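Long-range contacts in glucose dehydrogenase (Haloferax mediterranei, PDB 2VWG), which catalyses the zinc-dependent oxidation of D-glucose and several other aldoses, using NADP(+) in preference to NAD(+) as the electron acceptor: residues 61-66 and 115-120; 85-90 and 301-306; 94-99 and 109-114; 148-153 and 307-312. All blocks are in the same frame, centred on the assembly; numbering follows the deposited sequence.

In the fold
All four contacts touch the bound gluconolactone, each from its own part of the fold. Contact 1 supplies His63 and Glu64 to the zinc ion, contact 4 brings Glu150 to the same site, contact 3 ends at Glu114, and contact 2 joins the substrate to the nicotinamide through Asn303. Contact 2 is the hub: its centre lies about 10 Å from those of contacts 1 and 4 and about 11 Å from that of contact 3, and it touches all three. Contact 3 is nested within the chain loops closed by contacts 1 and 2. Contacts 3 and 4, with centres about 21 Å apart, do not meet, and their nearest atoms are about 8 Å apart.

Contact 1. Residues 61-66 and 115-120; sequences LGHEAV and RGIVGA. With ZN (zinc ion), chain D; LGC (D-glucono-1,5-lactone), chain C.
Leu61 and Gly116 bring the two backbones together, CA to CA 4.4 Å, where the loop entering strand 64-71 passes the turn between strands 113-115 and 119-120. Glycine suits both sides: Gly62 and Gly116 have positive phi angles, 103° and 84°, and with no side chain Gly116 lets the carbonyl oxygen Gly62 O approach to 3.8 Å from its CA. Beyond this glycine crossing the side chains take over. His63 CB rests against Arg115 O at 3.4 Å, and CG stands between the backbone N and the carbonyl carbon (chi1 63°), turning the imidazole toward the zinc ion. Over one face of that ring, displaced toward its rim, comes Ile117 CD1, 4.0 Å from the ring centroid in a CH-pi contact. The branched isoleucine serves two neighbours, for its CG2 lies 3.6 Å from O6 of the lactone. His63 NE2 and Glu64 OE2 both bind the zinc, each at 2.1 Å, and Asp38 is a third protein ligand. Behind them, Asp41 holds His63 ND1 by a weak hydrogen bond and Lys349 forms a salt bridge with Glu64. Methyl packing and second-shell polar bonds thus probably help to orient the ligands of the catalytic metal.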
# COMPACT_ATOMS: atom_id res chain seq x y z
N LEU A 61 -26.59 -2.25 -20.64
CA LEU A 61 -25.96 -2.67 -19.39
C LEU A 61 -25.23 -4.01 -19.51
O LEU A 61 -25.33 -4.71 -20.52
CB LEU A 61 -27.04 -2.77 -18.30
CG LEU A 61 -27.74 -1.46 -17.95
CD1 LEU A 61 -29.03 -1.72 -17.21
CD2 LEU A 61 -26.81 -0.59 -17.14
N GLY A 62 -24.50 -4.36 -18.45
CA GLY A 62 -23.92 -5.68 -18.33
C GLY A 62 -22.43 -5.69 -18.64
O GLY A 62 -22.01 -5.35 -19.74
N HIS A 63 -21.64 -6.10 -17.65
CA HIS A 63 -20.19 -6.21 -17.85
C HIS A 63 -19.65 -7.59 -17.46
O HIS A 63 -18.46 -7.84 -17.63
CB HIS A 63 -19.48 -5.08 -17.09
CG HIS A 63 -19.68 -5.13 -15.61
ND1 HIS A 63 -20.75 -4.53 -14.99
CD2 HIS A 63 -18.99 -5.78 -14.64
CE1 HIS A 63 -20.68 -4.78 -13.69
NE2 HIS A 63 -19.62 -5.53 -13.45
N GLU A 64 -20.52 -8.47 -16.95
CA GLU A 64 -20.17 -9.80 -16.52
C GLU A 64 -20.88 -10.79 -17.44
O GLU A 64 -22.03 -11.16 -17.20
CB GLU A 64 -20.67 -10.06 -15.09
CG GLU A 64 -20.20 -9.09 -14.00
CD GLU A 64 -20.79 -9.42 -12.65
OE1 GLU A 64 -21.71 -10.28 -12.56
OE2 GLU A 64 -20.35 -8.82 -11.65
N ALA A 65 -20.22 -11.23 -18.49
CA ALA A 65 -20.89 -11.97 -19.56
C ALA A 65 -20.16 -13.25 -19.92
O ALA A 65 -18.95 -13.36 -19.77
CB ALA A 65 -20.99 -11.10 -20.79
N VAL A 66 -20.92 -14.22 -20.41
CA VAL A 66 -20.35 -15.39 -21.04
C VAL A 66 -21.15 -15.63 -22.33
O VAL A 66 -22.37 -15.46 -22.35
CB VAL A 66 -20.39 -16.63 -20.10
CG1 VAL A 66 -21.83 -16.89 -19.59
CG2 VAL A 66 -19.77 -17.87 -20.78
N ARG A 115 -17.15 -1.35 -21.02
CA ARG A 115 -18.39 -1.79 -21.61
C ARG A 115 -19.42 -2.08 -20.53
O ARG A 115 -19.15 -2.81 -19.58
CB ARG A 115 -18.13 -3.02 -22.50
CG ARG A 115 -17.32 -2.68 -23.77
CD ARG A 115 -17.48 -3.67 -24.91
NE ARG A 115 -18.87 -3.83 -25.29
CZ ARG A 115 -19.31 -4.48 -26.37
NH1 ARG A 115 -18.47 -5.02 -27.23
NH2 ARG A 115 -20.62 -4.57 -26.57
N GLY A 116 -20.60 -1.48 -20.68
CA GLY A 116 -21.68 -1.60 -19.72
C GLY A 116 -21.61 -0.64 -18.54
O GLY A 116 -22.49 -0.65 -17.69
N ILE A 117 -20.57 0.20 -18.48
CA ILE A 117 -20.33 1.04 -17.32
C ILE A 117 -20.03 2.48 -17.75
O ILE A 117 -20.74 3.41 -17.34
CB ILE A 117 -19.18 0.51 -16.45
CG1 ILE A 117 -19.43 -0.95 -16.06
CG2 ILE A 117 -19.04 1.36 -15.17
CD1 ILE A 117 -18.30 -1.57 -15.24
N VAL A 118 -18.99 2.68 -18.54
CA VAL A 118 -18.66 4.04 -18.98
C VAL A 118 -18.22 4.13 -20.44
O VAL A 118 -17.23 3.54 -20.87
CB VAL A 118 -17.64 4.74 -18.04
CG1 VAL A 118 -16.42 3.91 -17.83
CG2 VAL A 118 -17.28 6.12 -18.58
N GLY A 119 -19.00 4.89 -21.20
CA GLY A 119 -18.62 5.30 -22.53
C GLY A 119 -18.81 4.28 -23.62
O GLY A 119 -18.55 4.59 -24.77
N ALA A 120 -19.26 3.07 -23.28
CA ALA A 120 -19.45 2.02 -24.27
C ALA A 120 -20.53 1.06 -23.82
O ALA A 120 -20.63 0.73 -22.62
CB ALA A 120 -18.15 1.28 -24.52
ZN ZN D . -19.37 -6.93 -11.85
C1 LGC C . -16.86 -3.26 -11.89
C2 LGC C . -16.16 -4.08 -12.91
O5 LGC C . -16.48 -1.92 -11.62
O1 LGC C . -17.79 -3.74 -11.26
O2 LGC C . -16.05 -5.41 -12.44
C3 LGC C . -14.78 -3.56 -13.28
O3 LGC C . -14.40 -4.11 -14.53
C4 LGC C . -14.76 -2.04 -13.38
O4 LGC C . -13.44 -1.65 -13.68
C5 LGC C . -15.22 -1.44 -12.06
C6 LGC C . -15.27 0.09 -12.12
O6 LGC C . -16.23 0.49 -13.07
O HOH W 1 -17.60 -7.30 -11.53

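Contact 2. Residues 85-90 and 301-306; sequences PTVRRP and SVNSHV. With LGC (D-glucono-1,5-lactone), chain C; NAP (NADP nicotinamide-adenine-dinucleotide phosphate), chain B.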
# COMPACT_ATOMS: atom_id res chain seq x y z
N PRO A 85 -15.78 -11.97 -22.23
CA PRO A 85 -15.10 -10.75 -22.62
C PRO A 85 -14.53 -9.98 -21.43
O PRO A 85 -15.14 -9.94 -20.36
CB PRO A 85 -16.21 -9.95 -23.30
CG PRO A 85 -17.45 -10.35 -22.54
CD PRO A 85 -17.24 -11.80 -22.19
N THR A 86 -13.37 -9.36 -21.63
CA THR A 86 -12.88 -8.33 -20.72
C THR A 86 -13.75 -7.07 -20.85
O THR A 86 -14.55 -6.92 -21.78
CB THR A 86 -11.37 -7.99 -20.93
OG1 THR A 86 -11.19 -7.27 -22.16
CG2 THR A 86 -10.51 -9.28 -20.94
N VAL A 87 -13.56 -6.14 -19.93
CA VAL A 87 -14.45 -5.01 -19.82
C VAL A 87 -13.90 -3.73 -20.47
O VAL A 87 -14.66 -2.96 -21.06
CB VAL A 87 -14.82 -4.78 -18.35
CG1 VAL A 87 -15.65 -3.50 -18.18
CG2 VAL A 87 -15.58 -6.03 -17.83
N ARG A 88 -12.59 -3.51 -20.41
CA ARG A 88 -12.04 -2.25 -20.90
C ARG A 88 -11.71 -2.26 -22.40
O ARG A 88 -11.23 -3.26 -22.94
CB ARG A 88 -10.84 -1.79 -20.07
CG ARG A 88 -11.30 -1.13 -18.83
CD ARG A 88 -10.18 -0.61 -17.98
NE ARG A 88 -10.73 -0.03 -16.75
CZ ARG A 88 -10.01 0.66 -15.87
NH1 ARG A 88 -8.71 0.83 -16.05
NH2 ARG A 88 -10.60 1.17 -14.80
N ARG A 89 -11.98 -1.13 -23.05
CA ARG A 89 -11.67 -0.93 -24.46
C ARG A 89 -11.04 0.45 -24.62
O ARG A 89 -11.28 1.34 -23.79
CB ARG A 89 -12.93 -1.02 -25.31
CG ARG A 89 -13.65 -2.36 -25.27
CD ARG A 89 -12.86 -3.45 -25.97
NE ARG A 89 -13.58 -4.72 -25.93
CZ ARG A 89 -13.59 -5.56 -24.89
NH1 ARG A 89 -12.88 -5.30 -23.80
NH2 ARG A 89 -14.29 -6.68 -24.96
N PRO A 90 -10.21 0.65 -25.66
CA PRO A 90 -9.61 1.96 -25.90
C PRO A 90 -10.68 3.04 -26.12
O PRO A 90 -11.75 2.75 -26.66
CB PRO A 90 -8.78 1.77 -27.17
CG PRO A 90 -8.78 0.34 -27.49
CD PRO A 90 -9.79 -0.37 -26.64
N SER A 301 -7.55 -1.31 -5.99
CA SER A 301 -7.55 -2.10 -7.21
C SER A 301 -8.87 -1.96 -7.96
O SER A 301 -9.94 -1.96 -7.35
CB SER A 301 -7.31 -3.57 -6.87
OG SER A 301 -7.15 -4.35 -8.04
N VAL A 302 -8.78 -1.82 -9.27
CA VAL A 302 -9.96 -1.74 -10.11
C VAL A 302 -9.74 -2.52 -11.39
O VAL A 302 -8.61 -2.60 -11.89
CB VAL A 302 -10.37 -0.26 -10.40
CG1 VAL A 302 -9.33 0.44 -11.31
CG2 VAL A 302 -11.77 -0.19 -11.02
N ASN A 303 -10.81 -3.14 -11.88
CA ASN A 303 -10.79 -3.82 -13.16
C ASN A 303 -9.88 -5.05 -13.07
O ASN A 303 -9.54 -5.51 -11.97
CB ASN A 303 -10.40 -2.82 -14.28
CG ASN A 303 -10.74 -3.31 -15.68
OD1 ASN A 303 -9.84 -3.54 -16.48
ND2 ASN A 303 -12.02 -3.47 -15.98
N SER A 304 -9.52 -5.60 -14.22
CA SER A 304 -8.73 -6.83 -14.29
C SER A 304 -8.44 -7.07 -15.76
O SER A 304 -9.09 -6.47 -16.62
CB SER A 304 -9.49 -8.02 -13.70
OG SER A 304 -10.75 -8.19 -14.32
N HIS A 305 -7.45 -7.91 -16.05
CA HIS A 305 -7.13 -8.23 -17.41
C HIS A 305 -6.96 -9.73 -17.64
O HIS A 305 -7.23 -10.54 -16.75
CB HIS A 305 -5.92 -7.42 -17.89
CG HIS A 305 -5.89 -7.23 -19.37
ND1 HIS A 305 -7.00 -6.83 -20.09
CD2 HIS A 305 -4.90 -7.45 -20.28
CE1 HIS A 305 -6.68 -6.78 -21.38
NE2 HIS A 305 -5.42 -7.15 -21.52
N VAL A 306 -6.51 -10.09 -18.83
CA VAL A 306 -6.65 -11.46 -19.33
C VAL A 306 -6.10 -12.49 -18.38
O VAL A 306 -6.74 -13.48 -18.09
CB VAL A 306 -6.02 -11.62 -20.75
CG1 VAL A 306 -5.96 -13.11 -21.20
CG2 VAL A 306 -6.82 -10.79 -21.76
C1 LGC C . -16.86 -3.26 -11.89
C2 LGC C . -16.16 -4.08 -12.91
O5 LGC C . -16.48 -1.92 -11.62
O1 LGC C . -17.79 -3.74 -11.26
O2 LGC C . -16.05 -5.41 -12.44
C3 LGC C . -14.78 -3.56 -13.28
O3 LGC C . -14.40 -4.11 -14.53
C4 LGC C . -14.76 -2.04 -13.38
O4 LGC C . -13.44 -1.65 -13.68
C5 LGC C . -15.22 -1.44 -12.06
C6 LGC C . -15.27 0.09 -12.12
O6 LGC C . -16.23 0.49 -13.07
PA NAP B . -23.31 -5.06 -3.20
O1A NAP B . -24.02 -6.25 -3.69
O2A NAP B . -24.01 -3.79 -3.09
O5B NAP B . -22.66 -5.47 -1.79
C5B NAP B . -22.29 -4.48 -0.88
C4B NAP B . -22.58 -5.04 0.50
O4B NAP B . -21.95 -4.25 1.48
C3B NAP B . -24.09 -5.06 0.80
O3B NAP B . -24.52 -6.38 1.03
C2B NAP B . -24.20 -4.19 2.03
O2B NAP B . -25.11 -4.69 2.96
C1B NAP B . -22.77 -4.19 2.60
N9A NAP B . -22.54 -3.00 3.41
C8A NAP B . -22.59 -1.69 3.02
N7A NAP B . -22.30 -0.90 4.08
C5A NAP B . -22.08 -1.70 5.14
C6A NAP B . -21.77 -1.43 6.46
N6A NAP B . -21.63 -0.18 6.89
N1A NAP B . -21.60 -2.47 7.34
C2A NAP B . -21.72 -3.78 6.91
N3A NAP B . -22.04 -4.04 5.59
C4A NAP B . -22.22 -3.02 4.74
O3 NAP B . -22.02 -4.83 -4.14
PN NAP B . -21.03 -5.90 -4.79
O1N NAP B . -20.74 -7.03 -3.86
O2N NAP B . -21.45 -6.20 -6.18
O5D NAP B . -19.74 -4.94 -4.83
C5D NAP B . -19.23 -4.39 -3.64
C4D NAP B . -18.50 -3.09 -3.91
O4D NAP B . -17.38 -3.34 -4.75
C3D NAP B . -19.35 -2.05 -4.63
O3D NAP B . -18.97 -0.78 -4.16
C2D NAP B . -18.94 -2.22 -6.07
O2D NAP B . -19.16 -1.07 -6.83
C1D NAP B . -17.45 -2.52 -5.90
N1N NAP B . -16.81 -3.22 -7.02
C2N NAP B . -15.60 -2.75 -7.43
C3N NAP B . -14.91 -3.39 -8.44
C7N NAP B . -13.50 -2.98 -8.71
O7N NAP B . -13.00 -3.24 -9.97
N7N NAP B . -12.80 -2.33 -7.77
C4N NAP B . -15.47 -4.49 -9.06
C5N NAP B . -16.71 -4.97 -8.62
C6N NAP B . -17.37 -4.32 -7.59
P2B NAP B . -26.68 -4.28 2.94
O1X NAP B . -27.30 -5.00 1.80
O2X NAP B . -26.85 -2.81 2.82
O3X NAP B . -27.18 -4.82 4.26
O HOH W 2 -11.88 -6.34 -17.67
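The substrate and nicotinamide pocket, in the cleft between the catalytic and nucleotide-binding domains, is lined on one side by Arg88 and Asn303. Their guanidinium and amide planes are only 15° apart and stack, with Arg88 NE 3.5 Å from Asn303 CG. Arg88 CD also touches Asn303 OD1, at 3.3 Å. The extended arginine sends NE to a salt bridge with Glu114 and NH1 to Pro104 O. Asparagine suits its place doubly: it tolerates the positive phi of 67°, and its CG, anti to the backbone N (chi1 -163°), carries ND2 to the lactone, where it donates to O3 at 2.9 Å and to O4 at 3.3 Å. The backbone meanwhile reads the nicotinamide carboxamide: Asn303 N donates to O7N of the cofactor at 2.9 Å, and Ser301 O accepts from N7N at 2.9 Å. Water 2 bridges the segments, accepting from Val87 N at 2.8 Å and donating to Ser304 O. Farther along, methyls of Thr86 and Val306 meet. Strand 88-89 pairs antiparallel with strand 113-115, while 301-306 links strand 297-300, outermost in this chain's parallel sheet, to helix 306-318, with Val302 packed on Asn295 of the second subunit.

Contact 3. Residues 94-99 and 109-114; sequences GTNEYF and DGMYFE. With LGC (D-glucono-1,5-lactone), chain C.
A surface contact between a helix start and a turn, carried by Asn96 and Met111, ties helix 97-100 to the chain that leads into strand 113-115. Asn96 ND2 donates to Met111 O at 3.0 Å with an N-H...O angle of 148°. The acceptor lies in the asparagine amide plane, while the donor is tilted 18° from the carbonyl plane. The other end of the amide faces the helix: OD1 accepts from Tyr98 N at 3.0 Å and from Phe99 N at 3.3 Å, both weak bonds. With CG between the backbone N and the carbonyl carbon (chi1 60°), the short asparagine can do both jobs. Met111, flexible and bent at its last torsion, brings its methyl CE at a slant up to the same amide, 3.6 Å from ND2, and its sulfur SD stands obliquely beside Tyr98, 5.5 Å from the ring centroid, as a Met-aromatic contact. Phe99 presents its ring edge to the same carbonyl, CE1 lying 3.4 Å from Met111 O. Tyr98 also packs on Asn266 of the second subunit, and Tyr112 forms a cation-pi contact with Arg88. From this turn the chain runs on to Glu114, whose OE1 and OE2 accept from O6 and O4 of the lactone at 2.6 and 2.7 Å. The arrangement combines an asparagine N-cap with a strand whose carboxylate takes two sugar hydroxyls, one on each oxygen.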
# COMPACT_ATOMS: atom_id res chain seq x y z
N GLY A 94 -8.42 6.69 -29.43
CA GLY A 94 -7.64 5.56 -29.93
C GLY A 94 -6.78 4.92 -28.85
O GLY A 94 -6.91 5.24 -27.67
N THR A 95 -5.89 4.02 -29.27
CA THR A 95 -5.08 3.24 -28.33
C THR A 95 -4.08 4.11 -27.58
O THR A 95 -3.84 5.26 -27.95
CB THR A 95 -4.34 2.08 -29.04
OG1 THR A 95 -3.91 1.12 -28.07
CG2 THR A 95 -3.13 2.60 -29.81
N ASN A 96 -3.51 3.55 -26.52
CA ASN A 96 -2.51 4.24 -25.70
C ASN A 96 -1.59 3.22 -25.04
O ASN A 96 -1.76 2.00 -25.20
CB ASN A 96 -3.20 5.15 -24.66
CG ASN A 96 -4.10 4.37 -23.72
OD1 ASN A 96 -3.69 3.35 -23.17
ND2 ASN A 96 -5.33 4.84 -23.54
N GLU A 97 -0.60 3.72 -24.29
CA GLU A 97 0.44 2.85 -23.72
C GLU A 97 -0.12 1.73 -22.84
O GLU A 97 0.43 0.63 -22.82
CB GLU A 97 1.47 3.67 -22.93
CG GLU A 97 0.92 4.46 -21.74
CD GLU A 97 2.01 5.22 -20.98
OE1 GLU A 97 3.19 5.18 -21.40
OE2 GLU A 97 1.69 5.87 -19.95
N TYR A 98 -1.22 2.00 -22.12
CA TYR A 98 -1.79 0.98 -21.23
C TYR A 98 -2.35 -0.19 -22.02
O TYR A 98 -2.18 -1.35 -21.62
CB TYR A 98 -2.85 1.59 -20.32
CG TYR A 98 -2.25 2.59 -19.36
CD1 TYR A 98 -2.29 3.96 -19.62
CD2 TYR A 98 -1.59 2.15 -18.20
CE1 TYR A 98 -1.72 4.87 -18.75
CE2 TYR A 98 -1.01 3.06 -17.33
CZ TYR A 98 -1.09 4.42 -17.60
OH TYR A 98 -0.51 5.33 -16.73
N PHE A 99 -2.96 0.09 -23.17
CA PHE A 99 -3.48 -0.98 -24.02
C PHE A 99 -2.35 -1.66 -24.78
O PHE A 99 -2.32 -2.88 -24.89
CB PHE A 99 -4.57 -0.45 -24.97
CG PHE A 99 -5.88 -0.24 -24.29
CD1 PHE A 99 -6.19 0.97 -23.68
CD2 PHE A 99 -6.81 -1.27 -24.22
CE1 PHE A 99 -7.39 1.15 -23.03
CE2 PHE A 99 -8.02 -1.09 -23.57
CZ PHE A 99 -8.31 0.11 -22.98
N ASP A 109 -8.60 7.45 -15.62
CA ASP A 109 -9.80 8.16 -16.10
C ASP A 109 -9.56 8.82 -17.44
O ASP A 109 -8.56 9.51 -17.62
CB ASP A 109 -10.19 9.26 -15.10
CG ASP A 109 -11.20 8.81 -14.08
OD1 ASP A 109 -12.18 8.15 -14.48
OD2 ASP A 109 -11.02 9.11 -12.88
N GLY A 110 -10.47 8.60 -18.38
CA GLY A 110 -10.38 9.22 -19.71
C GLY A 110 -9.51 8.47 -20.69
O GLY A 110 -9.41 8.85 -21.85
N MET A 111 -8.86 7.39 -20.24
CA MET A 111 -7.99 6.64 -21.14
C MET A 111 -8.53 5.24 -21.41
O MET A 111 -7.81 4.35 -21.91
CB MET A 111 -6.57 6.60 -20.58
CG MET A 111 -6.01 8.00 -20.34
SD MET A 111 -4.22 8.00 -20.27
CE MET A 111 -3.85 7.72 -22.00
N TYR A 112 -9.81 5.06 -21.11
CA TYR A 112 -10.49 3.80 -21.35
C TYR A 112 -11.99 4.02 -21.44
O TYR A 112 -12.52 5.01 -20.92
CB TYR A 112 -10.17 2.79 -20.23
CG TYR A 112 -10.68 3.20 -18.87
CD1 TYR A 112 -12.00 2.98 -18.51
CD2 TYR A 112 -9.84 3.82 -17.94
CE1 TYR A 112 -12.48 3.35 -17.27
CE2 TYR A 112 -10.31 4.19 -16.69
CZ TYR A 112 -11.63 3.95 -16.36
OH TYR A 112 -12.13 4.31 -15.13
N PHE A 113 -12.66 3.09 -22.10
CA PHE A 113 -14.08 2.85 -21.90
C PHE A 113 -14.22 1.54 -21.14
O PHE A 113 -13.36 0.67 -21.25
CB PHE A 113 -14.82 2.71 -23.23
CG PHE A 113 -14.89 3.98 -24.04
CD1 PHE A 113 -14.85 5.24 -23.44
CD2 PHE A 113 -15.03 3.91 -25.42
CE1 PHE A 113 -14.95 6.40 -24.20
CE2 PHE A 113 -15.13 5.07 -26.19
CZ PHE A 113 -15.09 6.31 -25.58
N GLU A 114 -15.31 1.41 -20.39
CA GLU A 114 -15.72 0.15 -19.78
C GLU A 114 -17.09 -0.23 -20.31
O GLU A 114 -18.09 0.47 -20.09
CB GLU A 114 -15.77 0.26 -18.26
CG GLU A 114 -14.40 0.23 -17.65
CD GLU A 114 -14.38 0.45 -16.13
OE1 GLU A 114 -15.39 0.83 -15.51
OE2 GLU A 114 -13.30 0.23 -15.56
C1 LGC C . -16.86 -3.26 -11.89
C2 LGC C . -16.16 -4.08 -12.91
O5 LGC C . -16.48 -1.92 -11.62
O1 LGC C . -17.79 -3.74 -11.26
O2 LGC C . -16.05 -5.41 -12.44
C3 LGC C . -14.78 -3.56 -13.28
O3 LGC C . -14.40 -4.11 -14.53
C4 LGC C . -14.76 -2.04 -13.38
O4 LGC C . -13.44 -1.65 -13.68
C5 LGC C . -15.22 -1.44 -12.06
C6 LGC C . -15.27 0.09 -12.12
O6 LGC C . -16.23 0.49 -13.07

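Contact 4. Residues 148-153 and 307-312; sequences LIEPIS and EHFEAA. With LGC (D-glucono-1,5-lactone), chain C.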
# COMPACT_ATOMS: atom_id res chain seq x y z
N LEU A 148 -19.57 -15.54 -13.67
CA LEU A 148 -18.83 -15.35 -12.42
C LEU A 148 -17.33 -15.16 -12.66
O LEU A 148 -16.61 -14.73 -11.77
CB LEU A 148 -19.06 -16.54 -11.48
CG LEU A 148 -20.45 -16.65 -10.87
CD1 LEU A 148 -20.55 -17.91 -9.99
CD2 LEU A 148 -20.84 -15.38 -10.08
N ILE A 149 -16.85 -15.48 -13.86
CA ILE A 149 -15.41 -15.37 -14.14
C ILE A 149 -14.93 -13.93 -14.00
O ILE A 149 -13.87 -13.69 -13.43
CB ILE A 149 -15.03 -15.96 -15.51
CG1 ILE A 149 -15.31 -17.47 -15.55
CG2 ILE A 149 -13.55 -15.65 -15.87
CD1 ILE A 149 -14.59 -18.29 -14.51
N GLU A 150 -15.73 -12.96 -14.46
CA GLU A 150 -15.32 -11.57 -14.35
C GLU A 150 -15.16 -11.11 -12.89
O GLU A 150 -14.11 -10.56 -12.53
CB GLU A 150 -16.24 -10.65 -15.18
CG GLU A 150 -15.70 -9.24 -15.34
CD GLU A 150 -16.06 -8.29 -14.22
OE1 GLU A 150 -16.93 -8.64 -13.38
OE2 GLU A 150 -15.47 -7.19 -14.17
N PRO A 151 -16.19 -11.29 -12.05
CA PRO A 151 -16.01 -10.89 -10.64
C PRO A 151 -14.91 -11.64 -9.89
O PRO A 151 -14.23 -11.05 -9.06
CB PRO A 151 -17.39 -11.12 -10.01
CG PRO A 151 -18.17 -11.90 -11.02
CD PRO A 151 -17.57 -11.72 -12.34
N ILE A 152 -14.71 -12.92 -10.20
CA ILE A 152 -13.59 -13.66 -9.66
C ILE A 152 -12.28 -12.99 -10.07
O ILE A 152 -11.38 -12.83 -9.25
CB ILE A 152 -13.58 -15.14 -10.08
CG1 ILE A 152 -14.79 -15.88 -9.47
CG2 ILE A 152 -12.29 -15.85 -9.58
CD1 ILE A 152 -14.93 -17.33 -9.95
N SER A 153 -12.18 -12.57 -11.34
CA SER A 153 -10.96 -11.96 -11.85
C SER A 153 -10.62 -10.66 -11.13
O SER A 153 -9.45 -10.31 -11.01
CB SER A 153 -11.05 -11.73 -13.37
OG SER A 153 -11.81 -10.58 -13.69
N GLU A 307 -4.90 -12.25 -17.86
CA GLU A 307 -4.25 -13.21 -16.98
C GLU A 307 -5.09 -13.47 -15.72
O GLU A 307 -5.11 -14.59 -15.19
CB GLU A 307 -2.83 -12.75 -16.63
CG GLU A 307 -2.73 -11.37 -15.90
CD GLU A 307 -2.81 -10.10 -16.81
OE1 GLU A 307 -3.04 -10.21 -18.05
OE2 GLU A 307 -2.63 -8.98 -16.26
N HIS A 308 -5.81 -12.45 -15.26
CA HIS A 308 -6.70 -12.59 -14.10
C HIS A 308 -7.93 -13.43 -14.42
O HIS A 308 -8.40 -14.16 -13.57
CB HIS A 308 -7.12 -11.21 -13.59
CG HIS A 308 -5.95 -10.33 -13.27
ND1 HIS A 308 -5.78 -9.09 -13.83
CD2 HIS A 308 -4.86 -10.55 -12.49
CE1 HIS A 308 -4.65 -8.55 -13.38
NE2 HIS A 308 -4.08 -9.42 -12.56
N PHE A 309 -8.43 -13.30 -15.65
CA PHE A 309 -9.56 -14.11 -16.14
C PHE A 309 -9.14 -15.58 -16.26
O PHE A 309 -9.89 -16.48 -15.89
CB PHE A 309 -10.07 -13.59 -17.50
CG PHE A 309 -10.92 -12.33 -17.41
CD1 PHE A 309 -10.36 -11.10 -17.10
CD2 PHE A 309 -12.28 -12.36 -17.72
CE1 PHE A 309 -11.15 -9.94 -17.04
CE2 PHE A 309 -13.07 -11.20 -17.67
CZ PHE A 309 -12.51 -10.00 -17.33
N GLU A 310 -7.94 -15.82 -16.79
CA GLU A 310 -7.38 -17.17 -16.86
C GLU A 310 -7.24 -17.81 -15.49
O GLU A 310 -7.66 -18.95 -15.28
CB GLU A 310 -6.04 -17.16 -17.58
CG GLU A 310 -6.19 -16.82 -19.05
CD GLU A 310 -4.87 -16.75 -19.79
OE1 GLU A 310 -3.81 -16.86 -19.15
OE2 GLU A 310 -4.92 -16.54 -21.01
N ALA A 311 -6.67 -17.06 -14.55
CA ALA A 311 -6.52 -17.51 -13.18
C ALA A 311 -7.88 -17.86 -12.58
O ALA A 311 -8.01 -18.84 -11.84
CB ALA A 311 -5.85 -16.43 -12.35
N ALA A 312 -8.88 -17.05 -12.90
CA ALA A 312 -10.23 -17.27 -12.38
C ALA A 312 -10.81 -18.63 -12.76
O ALA A 312 -11.55 -19.23 -11.98
CB ALA A 312 -11.18 -16.13 -12.86
C1 LGC C . -16.86 -3.26 -11.89
C2 LGC C . -16.16 -4.08 -12.91
O5 LGC C . -16.48 -1.92 -11.62
O1 LGC C . -17.79 -3.74 -11.26
O2 LGC C . -16.05 -5.41 -12.44
C3 LGC C . -14.78 -3.56 -13.28
O3 LGC C . -14.40 -4.11 -14.53
C4 LGC C . -14.76 -2.04 -13.38
O4 LGC C . -13.44 -1.65 -13.68
C5 LGC C . -15.22 -1.44 -12.06
C6 LGC C . -15.27 0.09 -12.12
O6 LGC C . -16.23 0.49 -13.07
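Ala312 and Phe309 are the bumps by which helix 306-318 fits against the first turn of helix 149-165, in a steep helix-helix packing within the C-terminal, Rossmann-type part of the chain. The short axes cross at 111° and come within 8.1 Å. So close an approach suits small residues: Ala312 CB drops into a hollow lined by Ile149 O, Ile149 CG2, Ile152 CG2 and Ser153 N. The fit is tight, with Ala312 CB just 3.5 Å from Ile152 CG2. At the second bump the flat Phe309 ring fills the space beside Ile149, Glu150 and Ser153. Ser153 CB sits over one face, 4.1 Å from the centroid in a CH-pi contact, while Glu150 CG meets CZ of Phe309 at 3.8 Å and Ile149 CG2 meets its CD2. His308 CB presses on Ser153 O, and His308 NE2 is hydrogen-bonded to Glu160 OE1. Serine fits because it is small and satisfies its own hydroxyl: OG donates in-plane to a lone pair of Glu150 O and also bonds to Ser304 OG. Glu150, a known zinc ligand that here stops about 3 Å from the metal at its nearest atom, bends at chi2 (-86°) and accepts from the lactone, its OE2 2.5 Å from O2.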